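Local coordinates for protein phosphatidylglycerophosphatase B (Bacillus subtilis, PDB 6FMX) that removes phosphate from phosphatidylglycerophosphate to give phosphatidylglycerol in the cell membrane and also acts on undecaprenyl pyrophosphate, at residues L28-L33 against F199-L204; S44-I49 against I118-P123; T94-L99 against V156-F161. All coordinates share one frame; numbering follows the deposited sequence.

Contact 1 of 3, residues L28-L33 against F199-L204; sequences LFFLIL and FSLGLL. With OLC ((2R)-2,3-dihydroxypropyl (9Z)-octadec-9-enoate), chain C; OLC ((2R)-2,3-dihydroxypropyl (9Z)-octadec-9-enoate), chain D.
Ser200 OG lies 3.6 Å from Phe30 CB, within a near-antiparallel pair of transmembrane helices. It is hydrogen-bonded to the carbonyl O of Gly197 in the preceding turn, so its polar end is satisfied within its own helix; it meets Phe30 by van der Waals contact, and the rest is carbon against carbon. The axes of segments 28-33 and 199-204 approach to 9.3 Å, their directions 157° apart. With CG anti to the backbone N (chi1 173°), Phe30 sends its ring out to Leu201. There Leu201 CD1 sits over one ring face, 3.5 Å from the Phe30 centroid and 13° off the normal, a CH-pi contact. The Phe30 ring also meets that of Phe136, while Leu114 of helix 96-118 touches both Phe30 and Leu201. Were Phe30 an alanine, Leu201 CD1 would probably lose the aromatic face it rests on, and a gap would open between the two helices. Phe29 uses its rim instead: its CD2 is 3.6 Å from Ser200 CB, and its CD1, on the other side of the ring, is 3.8 Å from C11 of a bound monoolein chain (chain C). Helix 21-36 thus packs on the protein along one flank and on lipid along another. On the lipid side, Ile32 CD1 reaches both acyl chains, 3.5 Å from C13 of OLC chain C and 3.7 Å from C17 of OLC chain D.

Contact 2 of 3, residues S44-I49 against I118-P123; sequences SADEAI and IERVRP. With WO4 (tungstate(VI)ion), chain G.
Arg120 NH2 donates to Asp46 OD2 at 2.8 Å in a nearly straight bond (164° at the hydrogen), forming the salt bridge that ties helix 40-54 to the segment following helix 96-118. The Arg120 chain runs extended from CG to NE, which carries the guanidinium across to the aspartate. Asp46 OD2 lies at the edge of the guanidinium, near its plane, whereas NH2 comes to OD2 from above the carboxylate plane, 40° out of it. The two flat groups are turned 61° against each other, and a single nitrogen and a single oxygen make the bridge. Both ends have further partners: Asp46 OD2 is also hydrogen-bonded to Thr193 OG1, while Arg120 NH1 bonds to that same hydroxyl and forms a salt bridge with OD1 of Asp194, the residue inferred to stabilise the nucleophilic histidine, His190. Asp46 thus probably acts as a second-shell residue that steadies the arginine beside it.

Two residues on, Arg122 turns to a different task within phosphatase motif I. Its chain is bent at chi2, and its guanidinium meets the bound tungstate edge-on. Arg122 NH1 to tungstate O1 is very short at 2.5 Å, its exact length best treated with caution, and Arg122 NH2 to the same O1 is a weak bond of 2.9 Å. Arg122 NE is held by Glu131 and the carbonyl of Ser133, and NH1 also by the carbonyl of Val189. As a whole, the contact sits at what is probably the extracellular end of the bundle, where Asp46 and Ile49 of helix 40-54 rest on Val192 at the start of helix 192-215.

Contact 3 of 3, residues T94-L99 against V156-F161; sequences TWDGLL and VKHLPF. With OLC ((2R)-2,3-dihydroxypropyl (9Z)-octadec-9-enoate), chain F.
Asp96 OD2 is gripped by two donors from the end of helix 139-158. One bond is a salt bridge: Lys157 NZ lies 2.8 Å from Asp96 OD2, on the syn side of the carboxylate and near its plane. The extended lysine chain crosses the aspartate at about a right angle, and its NZ makes a second salt bridge to Asp213 of helix 192-215. The other bond is a His-carboxylate hydrogen bond, 2.6 Å from His158 NE2 to Asp96 OD2. The acceptor stays near the plane of the imidazole, but NE2 approaches the carboxylate from above, 40° out of its plane. With two donors on one oxygen, Asp96 is likely to be held in its anionic form. A further hydrogen bond stays within 94-99, where Thr94 OG1 accepts from Asp96 N at 3.0 Å. A chi1 of 179° turns Thr94 OG1 toward that nitrogen and leaves CG2 as the branch over the imidazole.

CH-pi and aliphatic packing flank the ring. Thr94 CG2 lies over one face of His158, 3.7 Å from the ring centroid and 16° off the normal, a CH-pi contact displaced toward the rim. Lys157 CG lies beyond the opposite face, over its centre, so the imidazole is sandwiched between aliphatic carbons. Met88 of helix 74-92 touches both Thr94 and His158.

Lipid is met nearby, where Leu98 CD2 is 3.6 Å from C10 of a bound monoolein (chain F). The arrangement is an ST turn leading into helix 96-118, linked by a buried histidine and a lysine to the closing turn of helix 139-158, at what is probably the cytoplasmic end of the PAP2 helix bundle.

In the fold
Contact 1 and contact 2 have centres about 17 Å apart and share two structural connections: helix 21-36 leads on to helix 40-54, and Thr193, bonded in contact 2 to Asp46 and Arg120, is also touched by Leu33 of 28-33. Contact 1 lies near the active site, the Phe30 side chain being about 9 Å from that of Asp194 and about 11 Å from the tungstate, which is also hydrogen-bonded by Lys115, Ser138 and Arg184. Helix 96-118 joins the remaining pair, with 94-99 at its beginning and 118-123 at its end. Contacts 2 and 3 accordingly lie on opposite sides of the chain's centre, their own centres about 39 Å apart, and contact 3 is remote from the catalytic residues.

Contact 1 of 3, residues L28-L33 against F199-L204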
loop_
_atom_site.group_PDB
_atom_site.type_symbol
_atom_site.label_atom_id
_atom_site.label_comp_id
_atom_site.label_asym_id
_atom_site.label_seq_id
_atom_site.Cartn_x
_atom_site.Cartn_y
_atom_site.Cartn_z
ATOM N N LEU A 28 -1.145 -16.367 1.079
ATOM C CA LEU A 28 -0.170 -17.404 0.764
ATOM C C LEU A 28 1.035 -16.817 0.038
ATOM O O LEU A 28 2.172 -17.246 0.262
ATOM C CB LEU A 28 -0.826 -18.497 -0.075
ATOM C CG LEU A 28 -1.844 -19.339 0.703
ATOM C CD1 LEU A 28 -2.523 -20.363 -0.194
ATOM C CD2 LEU A 28 -1.173 -20.019 1.880
ATOM N N PHE A 29 0.804 -15.834 -0.836
ATOM C CA PHE A 29 1.918 -15.181 -1.514
ATOM C C PHE A 29 2.833 -14.487 -0.516
ATOM O O PHE A 29 4.058 -14.505 -0.671
ATOM C CB PHE A 29 1.402 -14.177 -2.543
ATOM C CG PHE A 29 2.491 -13.365 -3.190
ATOM C CD1 PHE A 29 3.302 -13.919 -4.167
ATOM C CD2 PHE A 29 2.714 -12.054 -2.808
ATOM C CE1 PHE A 29 4.308 -13.173 -4.761
ATOM C CE2 PHE A 29 3.717 -11.305 -3.402
ATOM C CZ PHE A 29 4.517 -11.868 -4.379
ATOM N N PHE A 30 2.261 -13.862 0.515
ATOM C CA PHE A 30 3.097 -13.185 1.500
ATOM C C PHE A 30 3.957 -14.178 2.272
ATOM O O PHE A 30 5.140 -13.916 2.524
ATOM C CB PHE A 30 2.250 -12.361 2.466
ATOM C CG PHE A 30 3.040 -11.785 3.601
ATOM C CD1 PHE A 30 3.764 -10.616 3.433
ATOM C CD2 PHE A 30 3.064 -12.407 4.836
ATOM C CE1 PHE A 30 4.503 -10.089 4.473
ATOM C CE2 PHE A 30 3.800 -11.875 5.881
ATOM C CZ PHE A 30 4.521 -10.718 5.698
ATOM N N LEU A 31 3.372 -15.311 2.681
ATOM C CA LEU A 31 4.139 -16.315 3.414
ATOM C C LEU A 31 5.308 -16.820 2.588
ATOM O O LEU A 31 6.423 -16.982 3.099
ATOM C CB LEU A 31 3.244 -17.491 3.817
ATOM C CG LEU A 31 2.071 -17.251 4.764
ATOM C CD1 LEU A 31 1.311 -18.563 5.045
ATOM C CD2 LEU A 31 2.574 -16.633 6.053
ATOM N N ILE A 32 5.065 -17.085 1.308
ATOM C CA ILE A 32 6.119 -17.585 0.441
ATOM C C ILE A 32 7.222 -16.543 0.298
ATOM O O ILE A 32 8.414 -16.870 0.349
ATOM C CB ILE A 32 5.518 -18.005 -0.910
ATOM C CG1 ILE A 32 4.805 -19.348 -0.733
ATOM C CG2 ILE A 32 6.588 -18.107 -1.973
ATOM C CD1 ILE A 32 3.931 -19.727 -1.887
ATOM N N LEU A 33 6.841 -15.269 0.165
ATOM C CA LEU A 33 7.835 -14.198 0.112
ATOM C C LEU A 33 8.595 -14.065 1.428
ATOM O O LEU A 33 9.819 -13.875 1.427
ATOM C CB LEU A 33 7.163 -12.871 -0.237
ATOM C CG LEU A 33 7.305 -12.361 -1.661
ATOM C CD1 LEU A 33 6.741 -10.955 -1.743
ATOM C CD2 LEU A 33 8.771 -12.377 -2.054
ATOM N N PHE A 199 2.436 -4.812 -0.732
ATOM C CA PHE A 199 1.340 -4.865 -1.697
ATOM C C PHE A 199 0.349 -5.965 -1.341
ATOM O O PHE A 199 -0.859 -5.725 -1.241
ATOM C CB PHE A 199 1.878 -5.113 -3.111
ATOM C CG PHE A 199 2.330 -3.871 -3.839
ATOM C CD1 PHE A 199 2.134 -2.610 -3.302
ATOM C CD2 PHE A 199 2.945 -3.978 -5.075
ATOM C CE1 PHE A 199 2.558 -1.477 -3.987
ATOM C CE2 PHE A 199 3.371 -2.841 -5.768
ATOM C CZ PHE A 199 3.175 -1.595 -5.221
ATOM N N SER A 200 0.852 -7.184 -1.156
ATOM C CA SER A 200 -0.044 -8.324 -0.998
ATOM C C SER A 200 -0.886 -8.217 0.265
ATOM O O SER A 200 -2.071 -8.578 0.241
ATOM C CB SER A 200 0.749 -9.633 -1.024
ATOM O OG SER A 200 1.559 -9.792 0.115
ATOM N N LEU A 201 -0.325 -7.710 1.362
ATOM C CA LEU A 201 -1.101 -7.617 2.594
ATOM C C LEU A 201 -2.011 -6.390 2.652
ATOM O O LEU A 201 -3.091 -6.468 3.248
ATOM C CB LEU A 201 -0.176 -7.635 3.810
ATOM C CG LEU A 201 0.587 -8.935 4.070
ATOM C CD1 LEU A 201 1.394 -8.803 5.329
ATOM C CD2 LEU A 201 -0.365 -10.108 4.200
ATOM N N GLY A 202 -1.610 -5.262 2.064
ATOM C CA GLY A 202 -2.531 -4.145 1.952
ATOM C C GLY A 202 -3.726 -4.486 1.084
ATOM O O GLY A 202 -4.868 -4.152 1.418
ATOM N N LEU A 203 -3.483 -5.161 -0.042
ATOM C CA LEU A 203 -4.569 -5.608 -0.907
ATOM C C LEU A 203 -5.457 -6.622 -0.195
ATOM O O LEU A 203 -6.684 -6.613 -0.358
ATOM C CB LEU A 203 -3.984 -6.207 -2.184
ATOM C CG LEU A 203 -4.634 -6.044 -3.559
ATOM C CD1 LEU A 203 -5.240 -4.657 -3.753
ATOM C CD2 LEU A 203 -3.586 -6.332 -4.627
ATOM N N LEU A 204 -4.850 -7.506 0.600
ATOM C CA LEU A 204 -5.625 -8.449 1.399
ATOM C C LEU A 204 -6.589 -7.719 2.328
ATOM O O LEU A 204 -7.773 -8.065 2.411
ATOM C CB LEU A 204 -4.670 -9.348 2.191
ATOM C CG LEU A 204 -5.228 -10.554 2.951
ATOM C CD1 LEU A 204 -4.115 -11.569 3.091
ATOM C CD2 LEU A 204 -5.706 -10.148 4.321
HETATM C C18 OLC C . -1.548 -16.116 -6.162
HETATM C C10 OLC C . 3.287 -17.429 -6.584
HETATM C C9 OLC C . 4.574 -17.176 -6.693
HETATM C C17 OLC C . -0.915 -17.497 -6.344
HETATM C C11 OLC C . 2.584 -17.465 -5.225
HETATM C C8 OLC C . 5.415 -16.892 -5.448
HETATM C C24 OLC C . 15.663 -20.599 -5.261
HETATM C C16 OLC C . -1.543 -18.553 -5.429
HETATM C C12 OLC C . 2.018 -18.873 -5.023
HETATM C C7 OLC C . 6.769 -16.309 -5.857
HETATM C C15 OLC C . -1.268 -18.276 -3.951
HETATM C C13 OLC C . 1.128 -19.004 -3.791
HETATM C C6 OLC C . 7.398 -15.575 -4.670
HETATM C C14 OLC C . 0.172 -17.825 -3.708
HETATM C C5 OLC C . 8.345 -14.494 -5.182
HETATM C C4 OLC C . 9.742 -14.740 -4.625
HETATM C C3 OLC C . 10.444 -15.797 -5.473
HETATM C C2 OLC C . 10.665 -17.037 -4.616
HETATM C C21 OLC C . 13.580 -19.263 -5.396
HETATM C C1 OLC C . 11.651 -17.951 -5.331
HETATM C C22 OLC C . 14.502 -20.014 -4.467
HETATM O O19 OLC C . 11.579 -18.095 -6.506
HETATM O O25 OLC C . 16.675 -20.943 -4.353
HETATM O O23 OLC C . 14.982 -19.084 -3.545
HETATM O O20 OLC C . 12.641 -18.608 -4.596
HETATM C C18 OLC D . 3.119 -23.648 -1.104
HETATM C C10 OLC D . 6.657 -21.121 4.596
HETATM C C9 OLC D . 6.558 -20.584 5.796
HETATM C C17 OLC D . 1.948 -22.698 -0.871
HETATM C C11 OLC D . 6.122 -20.383 3.377
HETATM C C8 OLC D . 5.904 -19.216 5.980
HETATM C C24 OLC D . 17.214 -18.332 8.867
HETATM C C16 OLC D . 1.700 -22.581 0.630
HETATM C C12 OLC D . 5.187 -21.297 2.592
HETATM C C7 OLC D . 6.455 -18.528 7.229
HETATM C C15 OLC D . 2.924 -21.959 1.300
HETATM C C13 OLC D . 4.136 -21.906 3.522
HETATM C C6 OLC D . 7.764 -17.825 6.882
HETATM C C14 OLC D . 2.784 -22.063 2.820
HETATM C C5 OLC D . 8.637 -17.753 8.133
HETATM C C4 OLC D . 10.072 -17.434 7.736
HETATM C C3 OLC D . 10.872 -18.728 7.627
HETATM C C2 OLC D . 12.313 -18.403 7.251
HETATM C C21 OLC D . 15.013 -17.611 9.734
HETATM C C1 OLC D . 13.092 -18.019 8.505
HETATM C C22 OLC D . 16.270 -18.392 10.058
HETATM O O19 OLC D . 12.519 -17.697 9.491
HETATM O O25 OLC D . 18.442 -17.827 9.308
HETATM O O23 OLC D . 16.882 -17.801 11.167
HETATM O O20 OLC D . 14.491 -18.054 8.514
#

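Contact 2 of 3, residues S44-I49 against I118-P123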
loop_
_atom_site.group_PDB
_atom_site.type_symbol
_atom_site.label_atom_id
_atom_site.label_comp_id
_atom_site.label_asym_id
_atom_site.label_seq_id
_atom_site.Cartn_x
_atom_site.Cartn_y
_atom_site.Cartn_z
ATOM N N SER A 44 20.191 -11.748 -3.447
ATOM C CA SER A 44 21.073 -11.287 -4.514
ATOM C C SER A 44 20.293 -10.594 -5.621
ATOM O O SER A 44 20.733 -9.563 -6.148
ATOM C CB SER A 44 21.862 -12.463 -5.079
ATOM O OG SER A 44 22.583 -13.114 -4.043
ATOM N N ALA A 45 19.137 -11.148 -5.992
ATOM C CA ALA A 45 18.305 -10.490 -6.993
ATOM C C ALA A 45 17.765 -9.168 -6.463
ATOM O O ALA A 45 17.709 -8.176 -7.200
ATOM C CB ALA A 45 17.166 -11.413 -7.429
ATOM N N ASP A 46 17.399 -9.128 -5.177
ATOM C CA ASP A 46 16.934 -7.886 -4.562
ATOM C C ASP A 46 18.018 -6.817 -4.591
ATOM O O ASP A 46 17.739 -5.645 -4.876
ATOM C CB ASP A 46 16.511 -8.129 -3.112
ATOM C CG ASP A 46 15.023 -8.360 -2.959
ATOM O OD1 ASP A 46 14.227 -7.755 -3.713
ATOM O OD2 ASP A 46 14.652 -9.115 -2.037
ATOM N N GLU A 47 19.251 -7.194 -4.245
ATOM C CA GLU A 47 20.367 -6.254 -4.333
ATOM C C GLU A 47 20.580 -5.776 -5.767
ATOM O O GLU A 47 20.818 -4.587 -6.002
ATOM C CB GLU A 47 21.643 -6.901 -3.791
ATOM C CG GLU A 47 22.919 -6.152 -4.170
ATOM C CD GLU A 47 24.130 -6.565 -3.340
ATOM O OE1 GLU A 47 23.964 -7.314 -2.356
ATOM O OE2 GLU A 47 25.255 -6.136 -3.681
ATOM N N ALA A 48 20.512 -6.690 -6.739
ATOM C CA ALA A 48 20.792 -6.313 -8.122
ATOM C C ALA A 48 19.746 -5.347 -8.661
ATOM O O ALA A 48 20.074 -4.434 -9.434
ATOM C CB ALA A 48 20.874 -7.556 -9.009
ATOM N N ILE A 49 18.481 -5.534 -8.274
ATOM C CA ILE A 49 17.427 -4.647 -8.754
ATOM C C ILE A 49 17.521 -3.297 -8.059
ATOM O O ILE A 49 17.343 -2.245 -8.682
ATOM C CB ILE A 49 16.045 -5.302 -8.552
ATOM C CG1 ILE A 49 15.914 -6.530 -9.450
ATOM C CG2 ILE A 49 14.920 -4.315 -8.845
ATOM C CD1 ILE A 49 14.655 -7.335 -9.215
ATOM N N ILE A 118 10.286 -9.814 11.804
ATOM C CA ILE A 118 11.118 -10.324 10.719
ATOM C C ILE A 118 12.507 -9.684 10.734
ATOM O O ILE A 118 13.510 -10.352 10.451
ATOM C CB ILE A 118 10.384 -10.097 9.386
ATOM C CG1 ILE A 118 9.140 -10.991 9.334
ATOM C CG2 ILE A 118 11.311 -10.347 8.200
ATOM C CD1 ILE A 118 8.465 -11.016 8.004
ATOM N N GLU A 119 12.583 -8.384 11.032
ATOM C CA GLU A 119 13.854 -7.685 11.275
ATOM C C GLU A 119 14.779 -7.707 10.057
ATOM O O GLU A 119 15.990 -7.933 10.175
ATOM C CB GLU A 119 14.573 -8.264 12.499
ATOM C CG GLU A 119 13.874 -8.004 13.824
ATOM C CD GLU A 119 14.674 -8.517 15.013
ATOM O OE1 GLU A 119 15.046 -9.712 15.018
ATOM O OE2 GLU A 119 14.937 -7.720 15.937
ATOM N N ARG A 120 14.226 -7.458 8.874
ATOM C CA ARG A 120 15.079 -7.383 7.695
ATOM C C ARG A 120 15.852 -6.068 7.666
ATOM O O ARG A 120 15.303 -4.996 7.931
ATOM C CB ARG A 120 14.269 -7.532 6.404
ATOM C CG ARG A 120 15.184 -7.799 5.205
ATOM C CD ARG A 120 14.514 -7.570 3.872
ATOM N NE ARG A 120 15.252 -8.176 2.765
ATOM C CZ ARG A 120 14.718 -8.408 1.570
ATOM N NH1 ARG A 120 13.450 -8.072 1.335
ATOM N NH2 ARG A 120 15.439 -8.970 0.610
ATOM N N VAL A 121 17.140 -6.167 7.328
ATOM C CA VAL A 121 18.001 -4.998 7.201
ATOM C C VAL A 121 17.670 -4.265 5.907
ATOM O O VAL A 121 17.407 -4.885 4.867
ATOM C CB VAL A 121 19.479 -5.438 7.254
ATOM C CG1 VAL A 121 20.399 -4.282 6.998
ATOM C CG2 VAL A 121 19.816 -6.062 8.601
ATOM N N ARG A 122 17.673 -2.930 5.968
ATOM C CA ARG A 122 17.377 -2.097 4.808
ATOM C C ARG A 122 18.479 -2.216 3.752
ATOM O O ARG A 122 19.592 -2.650 4.051
ATOM C CB ARG A 122 17.235 -0.639 5.241
ATOM C CG ARG A 122 16.093 -0.376 6.186
ATOM C CD ARG A 122 14.920 0.225 5.439
ATOM N NE ARG A 122 13.773 0.444 6.307
ATOM C CZ ARG A 122 12.682 1.101 5.936
ATOM N NH1 ARG A 122 12.600 1.592 4.708
ATOM N NH2 ARG A 122 11.676 1.265 6.786
ATOM N N PRO A 123 18.189 -1.831 2.502
ATOM C CA PRO A 123 19.233 -1.908 1.460
ATOM C C PRO A 123 20.505 -1.141 1.802
ATOM O O PRO A 123 21.607 -1.709 1.738
ATOM C CB PRO A 123 18.524 -1.325 0.227
ATOM C CG PRO A 123 17.072 -1.666 0.450
ATOM C CD PRO A 123 16.862 -1.497 1.934
HETATM W W WO4 G . 8.609 2.168 4.822
HETATM O O1 WO4 G . 10.508 2.883 4.633
HETATM O O2 WO4 G . 8.597 0.346 5.718
HETATM O O3 WO4 G . 7.570 3.392 6.075
HETATM O O4 WO4 G . 7.841 1.987 2.978
#

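Contact 3 of 3, residues T94-L99 against V156-F161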
loop_
_atom_site.group_PDB
_atom_site.type_symbol
_atom_site.label_atom_id
_atom_site.label_comp_id
_atom_site.label_asym_id
_atom_site.label_seq_id
_atom_site.Cartn_x
_atom_site.Cartn_y
_atom_site.Cartn_z
ATOM N N THR A 94 -23.131 8.842 5.694
ATOM C CA THR A 94 -22.550 7.538 5.971
ATOM C C THR A 94 -21.438 7.648 7.006
ATOM O O THR A 94 -20.748 8.666 7.110
ATOM C CB THR A 94 -21.994 6.896 4.702
ATOM O OG1 THR A 94 -21.412 5.626 5.029
ATOM C CG2 THR A 94 -20.928 7.788 4.079
ATOM N N TRP A 95 -21.270 6.578 7.777
ATOM C CA TRP A 95 -20.177 6.485 8.733
ATOM C C TRP A 95 -19.044 5.609 8.213
ATOM O O TRP A 95 -18.163 5.221 8.986
ATOM C CB TRP A 95 -20.696 5.957 10.074
ATOM C CG TRP A 95 -21.554 6.954 10.796
ATOM C CD1 TRP A 95 -22.738 7.485 10.365
ATOM C CD2 TRP A 95 -21.285 7.556 12.069
ATOM N NE1 TRP A 95 -23.226 8.370 11.299
ATOM C CE2 TRP A 95 -22.351 8.432 12.352
ATOM C CE3 TRP A 95 -20.250 7.429 13.002
ATOM C CZ2 TRP A 95 -22.410 9.184 13.522
ATOM C CZ3 TRP A 95 -20.311 8.175 14.166
ATOM C CH2 TRP A 95 -21.384 9.041 14.415
ATOM N N ASP A 96 -19.049 5.298 6.915
ATOM C CA ASP A 96 -18.064 4.388 6.349
ATOM C C ASP A 96 -16.640 4.900 6.514
ATOM O O ASP A 96 -15.698 4.106 6.436
ATOM C CB ASP A 96 -18.388 4.141 4.876
ATOM C CG ASP A 96 -19.527 3.162 4.694
ATOM O OD1 ASP A 96 -19.982 2.598 5.712
ATOM O OD2 ASP A 96 -19.975 2.968 3.543
ATOM N N GLY A 97 -16.460 6.196 6.767
ATOM C CA GLY A 97 -15.133 6.697 7.083
ATOM C C GLY A 97 -14.530 6.028 8.300
ATOM O O GLY A 97 -13.307 5.929 8.420
ATOM N N LEU A 98 -15.374 5.558 9.217
ATOM C CA LEU A 98 -14.861 4.839 10.375
ATOM C C LEU A 98 -14.289 3.490 9.965
ATOM O O LEU A 98 -13.250 3.068 10.493
ATOM C CB LEU A 98 -15.963 4.659 11.422
ATOM C CG LEU A 98 -16.188 5.840 12.370
ATOM C CD1 LEU A 98 -17.175 5.485 13.469
ATOM C CD2 LEU A 98 -14.875 6.328 12.968
ATOM N N LEU A 99 -14.946 2.810 9.023
ATOM C CA LEU A 99 -14.397 1.580 8.464
ATOM C C LEU A 99 -13.052 1.839 7.801
ATOM O O LEU A 99 -12.125 1.032 7.925
ATOM C CB LEU A 99 -15.371 0.985 7.449
ATOM C CG LEU A 99 -16.201 -0.250 7.776
ATOM C CD1 LEU A 99 -17.038 -0.046 9.032
ATOM C CD2 LEU A 99 -17.098 -0.576 6.586
ATOM N N VAL A 156 -16.890 4.979 -5.082
ATOM C CA VAL A 156 -17.835 4.404 -6.033
ATOM C C VAL A 156 -19.127 4.000 -5.327
ATOM O O VAL A 156 -20.215 4.089 -5.908
ATOM C CB VAL A 156 -17.177 3.219 -6.776
ATOM C CG1 VAL A 156 -18.213 2.336 -7.460
ATOM C CG2 VAL A 156 -16.162 3.729 -7.801
ATOM N N LYS A 157 -19.043 3.585 -4.061
ATOM C CA LYS A 157 -20.248 3.205 -3.323
ATOM C C LYS A 157 -21.162 4.405 -3.085
ATOM O O LYS A 157 -22.392 4.294 -3.188
ATOM C CB LYS A 157 -19.873 2.559 -1.986
ATOM C CG LYS A 157 -21.092 2.149 -1.138
ATOM C CD LYS A 157 -20.694 1.423 0.136
ATOM C CE LYS A 157 -21.895 1.256 1.061
ATOM N NZ LYS A 157 -21.490 0.862 2.439
ATOM N N HIS A 158 -20.583 5.564 -2.771
ATOM C CA HIS A 158 -21.359 6.684 -2.258
ATOM C C HIS A 158 -21.511 7.842 -3.233
ATOM O O HIS A 158 -22.338 8.728 -2.987
ATOM C CB HIS A 158 -20.728 7.209 -0.965
ATOM C CG HIS A 158 -20.871 6.278 0.198
ATOM N ND1 HIS A 158 -22.095 5.808 0.628
ATOM C CD2 HIS A 158 -19.945 5.721 1.014
ATOM C CE1 HIS A 158 -21.916 5.004 1.661
ATOM N NE2 HIS A 158 -20.620 4.937 1.917
ATOM N N LEU A 159 -20.743 7.876 -4.317
ATOM C CA LEU A 159 -20.815 9.000 -5.247
ATOM C C LEU A 159 -21.464 8.537 -6.544
ATOM O O LEU A 159 -20.786 7.961 -7.409
ATOM C CB LEU A 159 -19.428 9.586 -5.517
ATOM C CG LEU A 159 -18.851 10.645 -4.567
ATOM C CD1 LEU A 159 -19.177 10.396 -3.104
ATOM C CD2 LEU A 159 -17.345 10.762 -4.762
ATOM N N PRO A 160 -22.769 8.762 -6.730
ATOM C CA PRO A 160 -23.428 8.276 -7.952
ATOM C C PRO A 160 -22.836 8.833 -9.232
ATOM O O PRO A 160 -22.934 8.170 -10.270
ATOM C CB PRO A 160 -24.889 8.715 -7.762
ATOM C CG PRO A 160 -25.032 8.939 -6.279
ATOM C CD PRO A 160 -23.702 9.472 -5.843
ATOM N N PHE A 161 -22.204 10.009 -9.194
ATOM C CA PHE A 161 -21.577 10.540 -10.399
ATOM C C PHE A 161 -20.309 9.789 -10.780
ATOM O O PHE A 161 -19.775 10.028 -11.865
ATOM C CB PHE A 161 -21.290 12.042 -10.240
ATOM C CG PHE A 161 -20.096 12.374 -9.375
ATOM C CD1 PHE A 161 -18.803 12.327 -9.879
ATOM C CD2 PHE A 161 -20.276 12.773 -8.062
ATOM C CE1 PHE A 161 -17.723 12.646 -9.087
ATOM C CE2 PHE A 161 -19.196 13.093 -7.264
ATOM C CZ PHE A 161 -17.919 13.031 -7.774
HETATM C C10 OLC F . -12.012 4.370 13.906
HETATM C C9 OLC F . -10.692 4.207 13.887
HETATM C C11 OLC F . -12.888 3.355 14.601
HETATM C C8 OLC F . -10.069 3.008 14.559
HETATM C C24 OLC F . 2.556 6.250 12.117
HETATM C C12 OLC F . -13.327 2.293 13.601
HETATM C C7 OLC F . -8.647 3.347 14.989
HETATM C C6 OLC F . -8.010 4.349 14.034
HETATM C C5 OLC F . -6.536 4.030 13.809
HETATM C C4 OLC F . -5.695 5.301 13.815
HETATM C C3 OLC F . -4.595 5.233 12.761
HETATM C C2 OLC F . -3.315 4.645 13.343
HETATM C C21 OLC F . 0.310 5.752 13.067
HETATM C C1 OLC F . -2.118 5.308 12.703
HETATM C C22 OLC F . 1.215 5.576 11.853
HETATM O O19 OLC F . -2.264 6.248 11.939
HETATM O O25 OLC F . 3.318 5.457 13.034
HETATM O O23 OLC F . 1.423 4.179 11.611
HETATM O O20 OLC F . -0.775 4.830 12.991
#